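Local structure of N-acetylglucosamine 2-epimerase (Xylella fastidiosa, 3GT5) at residues Trp253-Leu258 / Ala319-Thr324; Val311-Leu316 / Tyr377-Ala382; Gly171-Met176 / Pro247-Glu252; Thr13-Thr18 / Ala382-Leu387. The protein probably acts as a sugar isomerase, as expected of a member of the N-acylglucosamine 2-epimerase family. All blocks are in the same frame, centred on the assembly; numbering follows the deposited sequence.

Interaction 1 (Trp253-Leu258 / Ala319-Thr324)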
loop_
_atom_site.group_PDB
_atom_site.type_symbol
_atom_site.label_atom_id
_atom_site.label_comp_id
_atom_site.label_asym_id
_atom_site.label_seq_id
_atom_site.Cartn_x
_atom_site.Cartn_y
_atom_site.Cartn_z
ATOM N N TRP A 253 4.977 8.108 1.390
ATOM C CA TRP A 253 4.465 9.325 2.052
ATOM C C TRP A 253 4.543 10.553 1.133
ATOM O O TRP A 253 3.633 11.405 1.128
ATOM C CB TRP A 253 5.221 9.588 3.353
ATOM C CG TRP A 253 4.615 8.962 4.542
ATOM C CD1 TRP A 253 5.141 7.967 5.322
ATOM C CD2 TRP A 253 3.332 9.271 5.097
ATOM N NE1 TRP A 253 4.270 7.640 6.322
ATOM C CE2 TRP A 253 3.160 8.444 6.228
ATOM C CE3 TRP A 253 2.310 10.178 4.744
ATOM C CZ2 TRP A 253 1.985 8.467 7.022
ATOM C CZ3 TRP A 253 1.150 10.208 5.543
ATOM C CH2 TRP A 253 1.015 9.381 6.671
ATOM N N ALA A 254 5.631 10.689 0.374
ATOM C CA ALA A 254 5.762 11.794 -0.561
ATOM C C ALA A 254 4.576 11.804 -1.537
ATOM O O ALA A 254 3.981 12.874 -1.811
ATOM C CB ALA A 254 7.078 11.752 -1.311
ATOM N N LYS A 255 4.208 10.629 -2.026
ATOM C CA LYS A 255 3.040 10.474 -2.897
ATOM C C LYS A 255 1.744 10.880 -2.186
ATOM O O LYS A 255 0.921 11.640 -2.732
ATOM C CB LYS A 255 2.966 9.034 -3.386
ATOM C CG LYS A 255 1.838 8.730 -4.397
ATOM C CD LYS A 255 1.470 7.248 -4.476
ATOM C CE LYS A 255 0.749 6.774 -3.250
ATOM N NZ LYS A 255 0.690 5.341 -3.229
ATOM N N LEU A 256 1.545 10.372 -0.977
ATOM C CA LEU A 256 0.337 10.718 -0.229
ATOM C C LEU A 256 0.242 12.217 0.060
ATOM O O LEU A 256 -0.859 12.804 -0.014
ATOM C CB LEU A 256 0.255 9.922 1.072
ATOM C CG LEU A 256 0.099 8.419 0.941
ATOM C CD1 LEU A 256 0.154 7.852 2.370
ATOM C CD2 LEU A 256 -1.211 7.937 0.172
ATOM N N LEU A 257 1.366 12.864 0.379
ATOM C CA LEU A 257 1.376 14.319 0.608
ATOM C C LEU A 257 1.020 15.080 -0.676
ATOM O O LEU A 257 0.365 16.148 -0.622
ATOM C CB LEU A 257 2.756 14.783 1.085
ATOM C CG LEU A 257 3.201 14.253 2.428
ATOM C CD1 LEU A 257 4.646 14.728 2.767
ATOM C CD2 LEU A 257 2.243 14.679 3.554
ATOM N N LEU A 258 1.458 14.574 -1.829
ATOM C CA LEU A 258 1.124 15.219 -3.109
ATOM C C LEU A 258 -0.351 14.963 -3.525
ATOM O O LEU A 258 -0.950 15.795 -4.206
ATOM C CB LEU A 258 2.081 14.802 -4.238
ATOM C CG LEU A 258 3.341 15.667 -4.373
ATOM C CD1 LEU A 258 3.088 17.066 -5.029
ATOM C CD2 LEU A 258 4.029 15.847 -3.071
ATOM N N ALA A 319 7.653 10.156 -7.806
ATOM C CA ALA A 319 8.482 10.949 -8.733
ATOM C C ALA A 319 7.620 11.640 -9.775
ATOM O O ALA A 319 7.829 12.810 -10.043
ATOM C CB ALA A 319 9.554 10.063 -9.386
ATOM N N ALA A 320 6.630 10.958 -10.311
ATOM C CA ALA A 320 5.716 11.550 -11.295
ATOM C C ALA A 320 4.911 12.720 -10.671
ATOM O O ALA A 320 4.783 13.809 -11.282
ATOM C CB ALA A 320 4.779 10.429 -11.920
ATOM N N LEU A 321 4.342 12.494 -9.470
ATOM C CA LEU A 321 3.612 13.567 -8.785
ATOM C C LEU A 321 4.514 14.796 -8.449
ATOM O O LEU A 321 4.092 15.928 -8.640
ATOM C CB LEU A 321 2.848 13.044 -7.559
ATOM C CG LEU A 321 1.718 12.024 -7.793
ATOM C CD1 LEU A 321 0.861 11.808 -6.545
ATOM C CD2 LEU A 321 0.853 12.437 -8.892
ATOM N N LEU A 322 5.744 14.550 -7.995
ATOM C CA LEU A 322 6.693 15.599 -7.641
ATOM C C LEU A 322 7.099 16.362 -8.882
ATOM O O LEU A 322 7.148 17.578 -8.837
ATOM C CB LEU A 322 7.930 15.011 -6.985
ATOM C CG LEU A 322 7.655 14.593 -5.532
ATOM C CD1 LEU A 322 8.639 13.536 -5.020
ATOM C CD2 LEU A 322 7.702 15.868 -4.680
ATOM N N ALA A 323 7.359 15.644 -9.966
ATOM C CA ALA A 323 7.692 16.267 -11.269
ATOM C C ALA A 323 6.592 17.198 -11.762
ATOM O O ALA A 323 6.887 18.334 -12.212
ATOM C CB ALA A 323 8.024 15.186 -12.339
ATOM N N THR A 324 5.338 16.764 -11.687
ATOM C CA THR A 324 4.225 17.526 -12.238
ATOM C C THR A 324 3.926 18.763 -11.399
ATOM O O THR A 324 3.700 19.845 -11.933
ATOM C CB THR A 324 2.960 16.661 -12.357
ATOM O OG1 THR A 324 3.273 15.493 -13.125
ATOM C CG2 THR A 324 1.854 17.457 -13.081
#

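Interaction 2 (Val311-Leu316 / Tyr377-Ala382)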
loop_
_atom_site.group_PDB
_atom_site.type_symbol
_atom_site.label_atom_id
_atom_site.label_comp_id
_atom_site.label_asym_id
_atom_site.label_seq_id
_atom_site.Cartn_x
_atom_site.Cartn_y
_atom_site.Cartn_z
ATOM N N VAL A 311 8.669 -1.046 -3.373
ATOM C CA VAL A 311 9.607 0.087 -3.207
ATOM C C VAL A 311 9.868 0.871 -4.503
ATOM O O VAL A 311 9.838 2.093 -4.533
ATOM C CB VAL A 311 10.937 -0.420 -2.556
ATOM C CG1 VAL A 311 11.914 0.710 -2.349
ATOM C CG2 VAL A 311 10.566 -1.108 -1.191
ATOM N N GLN A 312 10.070 0.139 -5.589
ATOM C CA GLN A 312 10.275 0.774 -6.855
ATOM C C GLN A 312 8.984 1.470 -7.322
ATOM O O GLN A 312 9.038 2.576 -7.823
ATOM C CB GLN A 312 10.742 -0.243 -7.895
ATOM C CG GLN A 312 11.694 -1.332 -7.422
ATOM C CD GLN A 312 12.906 -0.862 -6.633
ATOM O OE1 GLN A 312 13.573 0.098 -6.997
ATOM N NE2 GLN A 312 13.224 -1.587 -5.564
ATOM N N ALA A 313 7.859 0.791 -7.145
ATOM C CA ALA A 313 6.538 1.267 -7.639
ATOM C C ALA A 313 6.116 2.578 -6.911
ATOM O O ALA A 313 5.682 3.535 -7.514
ATOM C CB ALA A 313 5.497 0.137 -7.455
ATOM N N GLU A 314 6.206 2.581 -5.594
ATOM C CA GLU A 314 5.759 3.733 -4.806
ATOM C C GLU A 314 6.646 4.938 -5.144
ATOM O O GLU A 314 6.187 6.093 -5.193
ATOM C CB GLU A 314 5.814 3.450 -3.297
ATOM C CG GLU A 314 4.767 2.451 -2.814
ATOM C CD GLU A 314 3.312 2.923 -2.998
ATOM O OE1 GLU A 314 3.040 4.162 -2.972
ATOM O OE2 GLU A 314 2.419 2.067 -3.165
ATOM N N SER A 315 7.937 4.646 -5.395
ATOM C CA SER A 315 8.873 5.670 -5.680
ATOM C C SER A 315 8.641 6.309 -7.046
ATOM O O SER A 315 8.776 7.524 -7.201
ATOM C CB SER A 315 10.315 5.186 -5.508
ATOM O OG SER A 315 10.513 4.762 -4.169
ATOM N N LEU A 316 8.326 5.514 -8.057
ATOM C CA LEU A 316 8.038 6.115 -9.372
ATOM C C LEU A 316 6.726 6.879 -9.364
ATOM O O LEU A 316 6.602 7.877 -10.047
ATOM C CB LEU A 316 8.144 5.074 -10.524
ATOM C CG LEU A 316 7.204 3.913 -10.568
ATOM C CD1 LEU A 316 5.900 4.290 -11.223
ATOM C CD2 LEU A 316 7.818 2.625 -11.268
ATOM N N TYR A 377 -1.439 -4.672 -6.186
ATOM C CA TYR A 377 -2.042 -3.405 -5.759
ATOM C C TYR A 377 -1.009 -2.281 -5.795
ATOM O O TYR A 377 -1.294 -1.195 -6.297
ATOM C CB TYR A 377 -2.739 -3.564 -4.362
ATOM C CG TYR A 377 -2.474 -2.408 -3.389
ATOM C CD1 TYR A 377 -3.322 -1.295 -3.314
ATOM C CD2 TYR A 377 -1.391 -2.443 -2.574
ATOM C CE1 TYR A 377 -3.079 -0.253 -2.396
ATOM C CE2 TYR A 377 -1.121 -1.443 -1.674
ATOM C CZ TYR A 377 -1.938 -0.347 -1.590
ATOM O OH TYR A 377 -1.572 0.608 -0.669
ATOM N N HIS A 378 0.228 -2.522 -5.342
ATOM C CA HIS A 378 1.209 -1.463 -5.355
ATOM C C HIS A 378 1.632 -1.080 -6.773
ATOM O O HIS A 378 1.860 0.116 -7.029
ATOM C CB HIS A 378 2.507 -1.832 -4.622
ATOM C CG HIS A 378 2.427 -1.793 -3.141
ATOM N ND1 HIS A 378 2.469 -0.620 -2.424
ATOM C CD2 HIS A 378 2.370 -2.793 -2.229
ATOM C CE1 HIS A 378 2.457 -0.898 -1.131
ATOM N NE2 HIS A 378 2.388 -2.209 -0.986
ATOM N N THR A 379 1.776 -2.057 -7.686
ATOM C CA THR A 379 2.308 -1.730 -9.001
ATOM C C THR A 379 1.231 -1.143 -9.924
ATOM O O THR A 379 1.433 -0.120 -10.582
ATOM C CB THR A 379 2.999 -2.953 -9.615
ATOM O OG1 THR A 379 2.034 -4.001 -9.804
ATOM C CG2 THR A 379 4.061 -3.415 -8.662
ATOM N N MET A 380 0.090 -1.800 -9.983
ATOM C CA MET A 380 -1.066 -1.246 -10.700
ATOM C C MET A 380 -1.548 0.060 -10.095
ATOM O O MET A 380 -1.857 1.005 -10.830
ATOM C CB MET A 380 -2.216 -2.250 -10.762
ATOM C CG MET A 380 -1.993 -3.464 -11.732
ATOM S SD MET A 380 -3.432 -4.605 -11.962
ATOM C CE MET A 380 -3.408 -5.394 -10.314
ATOM N N GLY A 381 -1.576 0.137 -8.778
ATOM C CA GLY A 381 -1.900 1.395 -8.081
ATOM C C GLY A 381 -1.000 2.583 -8.428
ATOM O O GLY A 381 -1.472 3.711 -8.571
ATOM N N ALA A 382 0.305 2.336 -8.519
ATOM C CA ALA A 382 1.221 3.327 -8.966
ATOM C C ALA A 382 0.888 3.802 -10.381
ATOM O O ALA A 382 0.938 5.002 -10.667
ATOM C CB ALA A 382 2.680 2.794 -8.904
HETATM O O HOH W 1 1.481 2.525 -5.421
#

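Interaction 3 (Gly171-Met176 / Pro247-Glu252)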
loop_
_atom_site.group_PDB
_atom_site.type_symbol
_atom_site.label_atom_id
_atom_site.label_comp_id
_atom_site.label_asym_id
_atom_site.label_seq_id
_atom_site.Cartn_x
_atom_site.Cartn_y
_atom_site.Cartn_z
ATOM N N GLY A 171 2.862 2.153 15.510
ATOM C CA GLY A 171 3.462 1.905 14.212
ATOM C C GLY A 171 3.064 2.944 13.202
ATOM O O GLY A 171 1.888 3.348 13.165
ATOM N N GLN A 172 4.027 3.382 12.377
ATOM C CA GLN A 172 3.715 4.376 11.344
ATOM C C GLN A 172 2.923 3.707 10.201
ATOM O O GLN A 172 2.104 4.396 9.539
ATOM C CB GLN A 172 4.973 5.128 10.832
ATOM C CG GLN A 172 5.799 4.376 9.777
ATOM C CD GLN A 172 5.204 4.530 8.382
ATOM O OE1 GLN A 172 4.705 5.611 8.073
ATOM N NE2 GLN A 172 5.288 3.494 7.548
ATOM N N ASN A 173 3.176 2.410 9.945
ATOM C CA ASN A 173 2.692 1.752 8.708
ATOM C C ASN A 173 1.171 1.681 8.617
ATOM O O ASN A 173 0.587 2.036 7.574
ATOM C CB ASN A 173 3.309 0.349 8.619
ATOM C CG ASN A 173 3.390 -0.193 7.209
ATOM O OD1 ASN A 173 2.953 0.413 6.268
ATOM N ND2 ASN A 173 4.017 -1.339 7.069
ATOM N N ALA A 174 0.503 1.292 9.703
ATOM C CA ALA A 174 -0.963 1.288 9.692
ATOM C C ALA A 174 -1.530 2.724 9.511
ATOM O O ALA A 174 -2.535 2.904 8.825
ATOM C CB ALA A 174 -1.539 0.596 10.948
ATOM N N ASN A 175 -0.879 3.733 10.094
ATOM C CA ASN A 175 -1.305 5.119 9.967
ATOM C C ASN A 175 -1.109 5.645 8.559
ATOM O O ASN A 175 -1.909 6.429 8.040
ATOM C CB ASN A 175 -0.596 5.947 11.039
ATOM C CG ASN A 175 -1.251 5.757 12.389
ATOM O OD1 ASN A 175 -2.316 6.312 12.631
ATOM N ND2 ASN A 175 -0.641 4.927 13.275
ATOM N N MET A 176 -0.016 5.220 7.921
ATOM C CA MET A 176 0.268 5.553 6.515
ATOM C C MET A 176 -0.806 4.982 5.576
ATOM O O MET A 176 -1.370 5.715 4.733
ATOM C CB MET A 176 1.649 5.012 6.117
ATOM C CG MET A 176 2.156 5.463 4.753
ATOM S SD MET A 176 3.697 4.530 4.181
ATOM C CE MET A 176 2.926 2.956 4.090
ATOM N N PRO A 247 13.051 3.201 2.654
ATOM C CA PRO A 247 12.911 4.234 1.647
ATOM C C PRO A 247 11.553 4.230 0.924
ATOM O O PRO A 247 11.037 5.288 0.560
ATOM C CB PRO A 247 14.042 3.900 0.626
ATOM C CG PRO A 247 14.528 2.579 0.987
ATOM C CD PRO A 247 14.291 2.413 2.436
ATOM N N GLY A 248 11.009 3.053 0.709
ATOM C CA GLY A 248 9.708 2.871 0.065
ATOM C C GLY A 248 8.608 3.568 0.817
ATOM O O GLY A 248 7.645 4.028 0.219
ATOM N N HIS A 249 8.729 3.604 2.132
ATOM C CA HIS A 249 7.722 4.345 2.934
ATOM C C HIS A 249 7.921 5.839 2.906
ATOM O O HIS A 249 6.928 6.591 3.028
ATOM C CB HIS A 249 7.612 3.762 4.367
ATOM C CG HIS A 249 6.937 2.436 4.440
ATOM N ND1 HIS A 249 7.088 1.577 5.517
ATOM C CD2 HIS A 249 6.151 1.777 3.556
ATOM C CE1 HIS A 249 6.376 0.485 5.314
ATOM N NE2 HIS A 249 5.798 0.575 4.127
ATOM N N GLN A 250 9.157 6.297 2.696
ATOM C CA GLN A 250 9.420 7.724 2.600
ATOM C C GLN A 250 8.790 8.237 1.297
ATOM O O GLN A 250 8.161 9.309 1.265
ATOM C CB GLN A 250 10.915 8.063 2.667
ATOM C CG GLN A 250 11.677 7.290 3.712
ATOM C CD GLN A 250 11.116 7.435 5.102
ATOM O OE1 GLN A 250 10.826 8.561 5.531
ATOM N NE2 GLN A 250 11.040 6.331 5.842
ATOM N N THR A 251 9.020 7.482 0.212
ATOM C CA THR A 251 8.481 7.871 -1.092
ATOM C C THR A 251 6.965 7.708 -1.142
ATOM O O THR A 251 6.264 8.536 -1.740
ATOM C CB THR A 251 9.183 7.181 -2.250
ATOM O OG1 THR A 251 8.916 5.767 -2.211
ATOM C CG2 THR A 251 10.727 7.494 -2.164
ATOM N N GLU A 252 6.459 6.655 -0.511
ATOM C CA GLU A 252 5.005 6.473 -0.410
ATOM C C GLU A 252 4.370 7.644 0.306
ATOM O O GLU A 252 3.312 8.123 -0.113
ATOM C CB GLU A 252 4.690 5.176 0.311
ATOM C CG GLU A 252 3.219 4.799 0.371
ATOM C CD GLU A 252 2.957 3.318 0.674
ATOM O OE1 GLU A 252 3.903 2.489 0.912
ATOM O OE2 GLU A 252 1.764 2.928 0.697
#

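Interaction 4 (Thr13-Thr18 / Ala382-Leu387)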
loop_
_atom_site.group_PDB
_atom_site.type_symbol
_atom_site.label_atom_id
_atom_site.label_comp_id
_atom_site.label_asym_id
_atom_site.label_seq_id
_atom_site.Cartn_x
_atom_site.Cartn_y
_atom_site.Cartn_z
ATOM N N THR A 13 -1.475 -0.272 -20.799
ATOM C CA THR A 13 -1.093 -1.576 -21.295
ATOM C C THR A 13 -0.477 -2.362 -20.157
ATOM O O THR A 13 -0.748 -3.533 -20.023
ATOM C CB THR A 13 -0.123 -1.496 -22.506
ATOM O OG1 THR A 13 -0.735 -0.705 -23.540
ATOM C CG2 THR A 13 0.192 -2.903 -23.085
ATOM N N HIS A 14 0.360 -1.718 -19.356
ATOM C CA HIS A 14 1.004 -2.411 -18.252
ATOM C C HIS A 14 -0.001 -2.902 -17.224
ATOM O O HIS A 14 0.102 -4.045 -16.747
ATOM C CB HIS A 14 2.095 -1.567 -17.603
ATOM C CG HIS A 14 2.789 -2.282 -16.494
ATOM N ND1 HIS A 14 3.425 -3.498 -16.684
ATOM C CD2 HIS A 14 2.844 -2.031 -15.164
ATOM C CE1 HIS A 14 3.895 -3.927 -15.520
ATOM N NE2 HIS A 14 3.568 -3.044 -14.582
ATOM N N ILE A 15 -0.960 -2.055 -16.876
ATOM C CA ILE A 15 -2.012 -2.452 -15.969
ATOM C C ILE A 15 -2.799 -3.669 -16.531
ATOM O O ILE A 15 -3.095 -4.654 -15.848
ATOM C CB ILE A 15 -3.000 -1.289 -15.680
ATOM C CG1 ILE A 15 -2.356 -0.195 -14.824
ATOM C CG2 ILE A 15 -4.282 -1.875 -14.930
ATOM C CD1 ILE A 15 -3.088 1.187 -14.900
ATOM N N SER A 16 -3.099 -3.632 -17.826
ATOM C CA SER A 16 -3.863 -4.691 -18.452
ATOM C C SER A 16 -3.050 -5.983 -18.507
ATOM O O SER A 16 -3.592 -7.070 -18.375
ATOM C CB SER A 16 -4.346 -4.254 -19.841
ATOM O OG SER A 16 -5.355 -3.253 -19.708
ATOM N N ASP A 17 -1.735 -5.855 -18.661
ATOM C CA ASP A 17 -0.864 -7.051 -18.631
ATOM C C ASP A 17 -0.891 -7.725 -17.234
ATOM O O ASP A 17 -0.993 -8.956 -17.082
ATOM C CB ASP A 17 0.580 -6.712 -18.964
ATOM C CG ASP A 17 0.806 -6.242 -20.414
ATOM O OD1 ASP A 17 0.004 -6.502 -21.335
ATOM O OD2 ASP A 17 1.838 -5.582 -20.631
ATOM N N THR A 18 -0.829 -6.915 -16.189
ATOM C CA THR A 18 -0.875 -7.459 -14.822
ATOM C C THR A 18 -2.256 -8.046 -14.499
ATOM O O THR A 18 -2.388 -9.101 -13.919
ATOM C CB THR A 18 -0.462 -6.380 -13.838
ATOM O OG1 THR A 18 0.846 -5.904 -14.179
ATOM C CG2 THR A 18 -0.517 -6.902 -12.397
ATOM N N ALA A 382 0.305 2.336 -8.519
ATOM C CA ALA A 382 1.221 3.327 -8.966
ATOM C C ALA A 382 0.888 3.802 -10.381
ATOM O O ALA A 382 0.938 5.002 -10.667
ATOM C CB ALA A 382 2.680 2.794 -8.904
ATOM N N CYS A 383 0.556 2.878 -11.269
ATOM C CA CYS A 383 0.206 3.226 -12.653
ATOM C C CYS A 383 -1.103 4.022 -12.697
ATOM O O CYS A 383 -1.210 5.008 -13.427
ATOM C CB CYS A 383 0.091 1.984 -13.529
ATOM S SG CYS A 383 1.721 1.222 -13.768
ATOM N N HIS A 384 -2.081 3.625 -11.907
ATOM C CA HIS A 384 -3.346 4.378 -11.845
ATOM C C HIS A 384 -3.083 5.778 -11.333
ATOM O O HIS A 384 -3.689 6.750 -11.819
ATOM C CB HIS A 384 -4.391 3.714 -10.935
ATOM C CG HIS A 384 -4.965 2.431 -11.467
ATOM N ND1 HIS A 384 -5.759 2.370 -12.593
ATOM C CD2 HIS A 384 -4.900 1.163 -10.991
ATOM C CE1 HIS A 384 -6.168 1.121 -12.783
ATOM N NE2 HIS A 384 -5.639 0.362 -11.839
ATOM N N GLU A 385 -2.192 5.907 -10.352
ATOM C CA GLU A 385 -1.863 7.218 -9.827
ATOM C C GLU A 385 -1.163 8.087 -10.893
ATOM O O GLU A 385 -1.496 9.245 -11.027
ATOM C CB GLU A 385 -0.989 7.163 -8.557
ATOM C CG GLU A 385 -0.931 8.526 -7.811
ATOM C CD GLU A 385 -2.329 9.096 -7.541
ATOM O OE1 GLU A 385 -3.191 8.375 -6.929
ATOM O OE2 GLU A 385 -2.577 10.251 -8.004
ATOM N N VAL A 386 -0.225 7.522 -11.650
ATOM C CA VAL A 386 0.460 8.308 -12.679
ATOM C C VAL A 386 -0.535 8.726 -13.745
ATOM O O VAL A 386 -0.418 9.847 -14.275
ATOM C CB VAL A 386 1.646 7.596 -13.301
ATOM C CG1 VAL A 386 2.363 8.520 -14.338
ATOM C CG2 VAL A 386 2.623 7.152 -12.188
ATOM N N LEU A 387 -1.540 7.887 -14.004
ATOM C CA LEU A 387 -2.593 8.241 -14.961
ATOM C C LEU A 387 -3.387 9.498 -14.546
ATOM O O LEU A 387 -3.962 10.156 -15.408
ATOM C CB LEU A 387 -3.565 7.095 -15.227
ATOM C CG LEU A 387 -2.931 6.020 -16.143
ATOM C CD1 LEU A 387 -3.709 4.715 -16.101
ATOM C CD2 LEU A 387 -2.661 6.556 -17.613
#

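Interaction 1 (Trp253-Leu258 / Ala319-Thr324)
Leu258 and Lys255 meet Leu321 without a ring between them. The one aromatic residue of the two segments, Trp253, is turned to another side of helix 247-263, where Leu256 CD1 lies 3.9 Å above one face of the indole, displaced toward its rim. At the indole edge, NE1 is hydrogen-bonded to OE1 of Gln172. The seam itself is aliphatic. Leu258 and Leu321 run antiparallel past each other, with Leu258 CB 3.8 Å from Leu321 CB. Two turned torsions, chi1 -88° and chi2 -75°, give Leu258 an uncommon leucine shape that spreads its methyls: CD1 lies 3.9 Å from the carbonyl oxygen of Leu321, and CD2 rests 4.0 Å from Leu322 CD2, the two side chains lying nearly perpendicular. Leu321 CD1 in turn fits between the backbone and side chain of one residue, 3.8 Å from Lys255 O and 3.9 Å from Lys255 CG. Beyond CG the lysine leaves the seam, and its NZ forms a salt bridge with Glu314. Packing is slacker at Ala254, whose CB is 4.4 Å from Leu322 CD1. Leu258 and Leu322 also touch Ala273 and Phe277 of helix 269-284, which connects the two helices in sequence. Neighbouring inner helices crossing at 44°, with an outer helix behind their seam, illustrate the inner-outer-inner order of an (alpha/alpha)6 barrel.

Interaction 2 (Val311-Leu316 / Tyr377-Ala382)
Ala313 and Ala382 bring helices 309-326 and 377-387 close together, and the small side chains explain how. The segment axes approach to 8.6 Å at an angle of only 20°. Ala313 CB sits 3.7 Å from the carbonyl oxygen of His378 and also touches the backbone and CG2 of Thr379, and Ala382 CB in turn rests 3.4 Å from Ala313 O. Leu316 CD1 extends this tight strip at 4.2 Å from Ala382 CB.

The other side of the contact is polar and hydrated, although its residues are buried. There His378 ND1 donates to Glu314 OE2 over 2.8 Å, with a nearly straight N-H...O angle of 167°. The acceptor lies in the imidazole plane and is met on its anti side, the carboxylate standing almost upright to the ring. Glu314 achieves this by folding at chi2 (-63°), which brings its end back toward the neighbouring helix. A water donates to Glu314 OE2 and to His378 O, 2.9 Å from the latter; its leg to the carboxylate is modelled suspiciously short. Glu314 OE1 is held separately, by a salt bridge with Lys255. The imidazole rotation is further fixed by Tyr377 CE2, 3.5 Å above the ring plane and over its centre, and by the ring of Trp310.

This His-carboxylate pair lies toward the middle of the (alpha/alpha)6 barrel, whereas Leu316 reaches helix 329-346 outside; Tyr377 and His378 lean on helix 51-68, and Met380 on helix 8-22.

Interaction 3 (Gly171-Met176 / Pro247-Glu252)
Met176 bridges the gap to His249 and Glu252 with its sulfur and terminal methyl. From CB the chain runs extended, CG standing opposite the backbone N (chi1 -171°), and CB and CG both lie against the indole nitrogen of Trp253. SD then enters the angle between two residues, 3.7 Å from His249 CD2 and 3.8 Å from Glu252 CG. It lies 4.2 Å from the centroid of the imidazole, 37° off the ring normal, an oblique sulfur-aromatic contact. A bend at chi3 (64°) turns the methyl CE over the flat face of the Glu252 carboxylate, 3.4 Å from Glu252 CD and not much farther from either oxygen, while leaving it 3.5 Å from His249 CD2.

Long side chains are needed here because the two segment axes come no closer than 11.7 Å. Helices 172-189 and 247-263 are successive inner helices of an (alpha/alpha)6 barrel, and the contact joins their first turns. In enzymes of this family such helix starts border the central pocket, and the mixture of amides, imidazole and carboxylate is consistent with that place.

Gln172 and Asn173 approach other parts of the same imidazole. Gln172 NE2 lies 3.3 Å from His249 ND1, its amide tilted about midway between parallel and upright to the ring. Glu219 positions both groups, one carboxylate oxygen accepting from NE2 and the other bonded to ND1, OE1 of the glutamine being already taken by Trp253. The amide of Asn173 crosses near CE1, with ND2 3.5 Å from His249 CE1, and this nitrogen is itself tied to the carbonyl oxygen of Phe240.

Interaction 4 (Thr13-Thr18 / Ala382-Leu387)
Ile15 carries the apolar share of this contact. Its CG1 presses on Cys383 CB at 3.5 Å, and the terminal methyl CD1 goes on to meet Leu387 CD1 at 3.8 Å. With CG1 opposite the carbonyl carbon (chi1 -70°), the side chain reaches straight across the gap between the helices.

Two contacts involve rings, and they differ in kind. The same Ile15 CD1 lies over one face of His384, 3.8 Å from the ring centroid and 17° off its normal, a CH-pi contact, with CG2 on the same face, nearer the NE2-CE1 end of the ring. His14 instead offers its edge: Cys383 SG lies in the imidazole plane, 3.7 Å from His14 CD2. That ring is oriented from outside the pair, because its NE2 is hydrogen-bonded to Trp354 and Trp339 meets it edge-to-face. No hydrogen bond joins the two segments.

The helices run nearly antiparallel, at 156°, their segment axes 10.2 Å apart. Helix 8-22 thus packs outside the last inner helix, 377-387, joining the two ends of the chain. Phe68 and Met63 of helix 51-68 border Ile15 and His384, while Ala382 and Val386 face helix 309-326.

All four contacts are buried, but their chemistry changes with depth. Interactions 2 and 3, centred about 8 and 9 Å from the centre of the chain, both bring a histidine to a glutamate or amides, interaction 2 with a direct His-carboxylate hydrogen bond beside its alanine packing; interactions 1 and 4, each about 15 Å out, rely on aliphatic or ring packing. Interactions 3, 1 and 2 link successive inner helices, sharing helix 247-263 and then 309-326, whereas interaction 4 adds an outer helix to 377-387, already used by interaction 2. Polar ties connect the set: Lys255 reaches Glu314, Trp253 reaches Gln172, and Thr251 and Ser315 join hydroxyls. Interactions 3 and 4 do not touch.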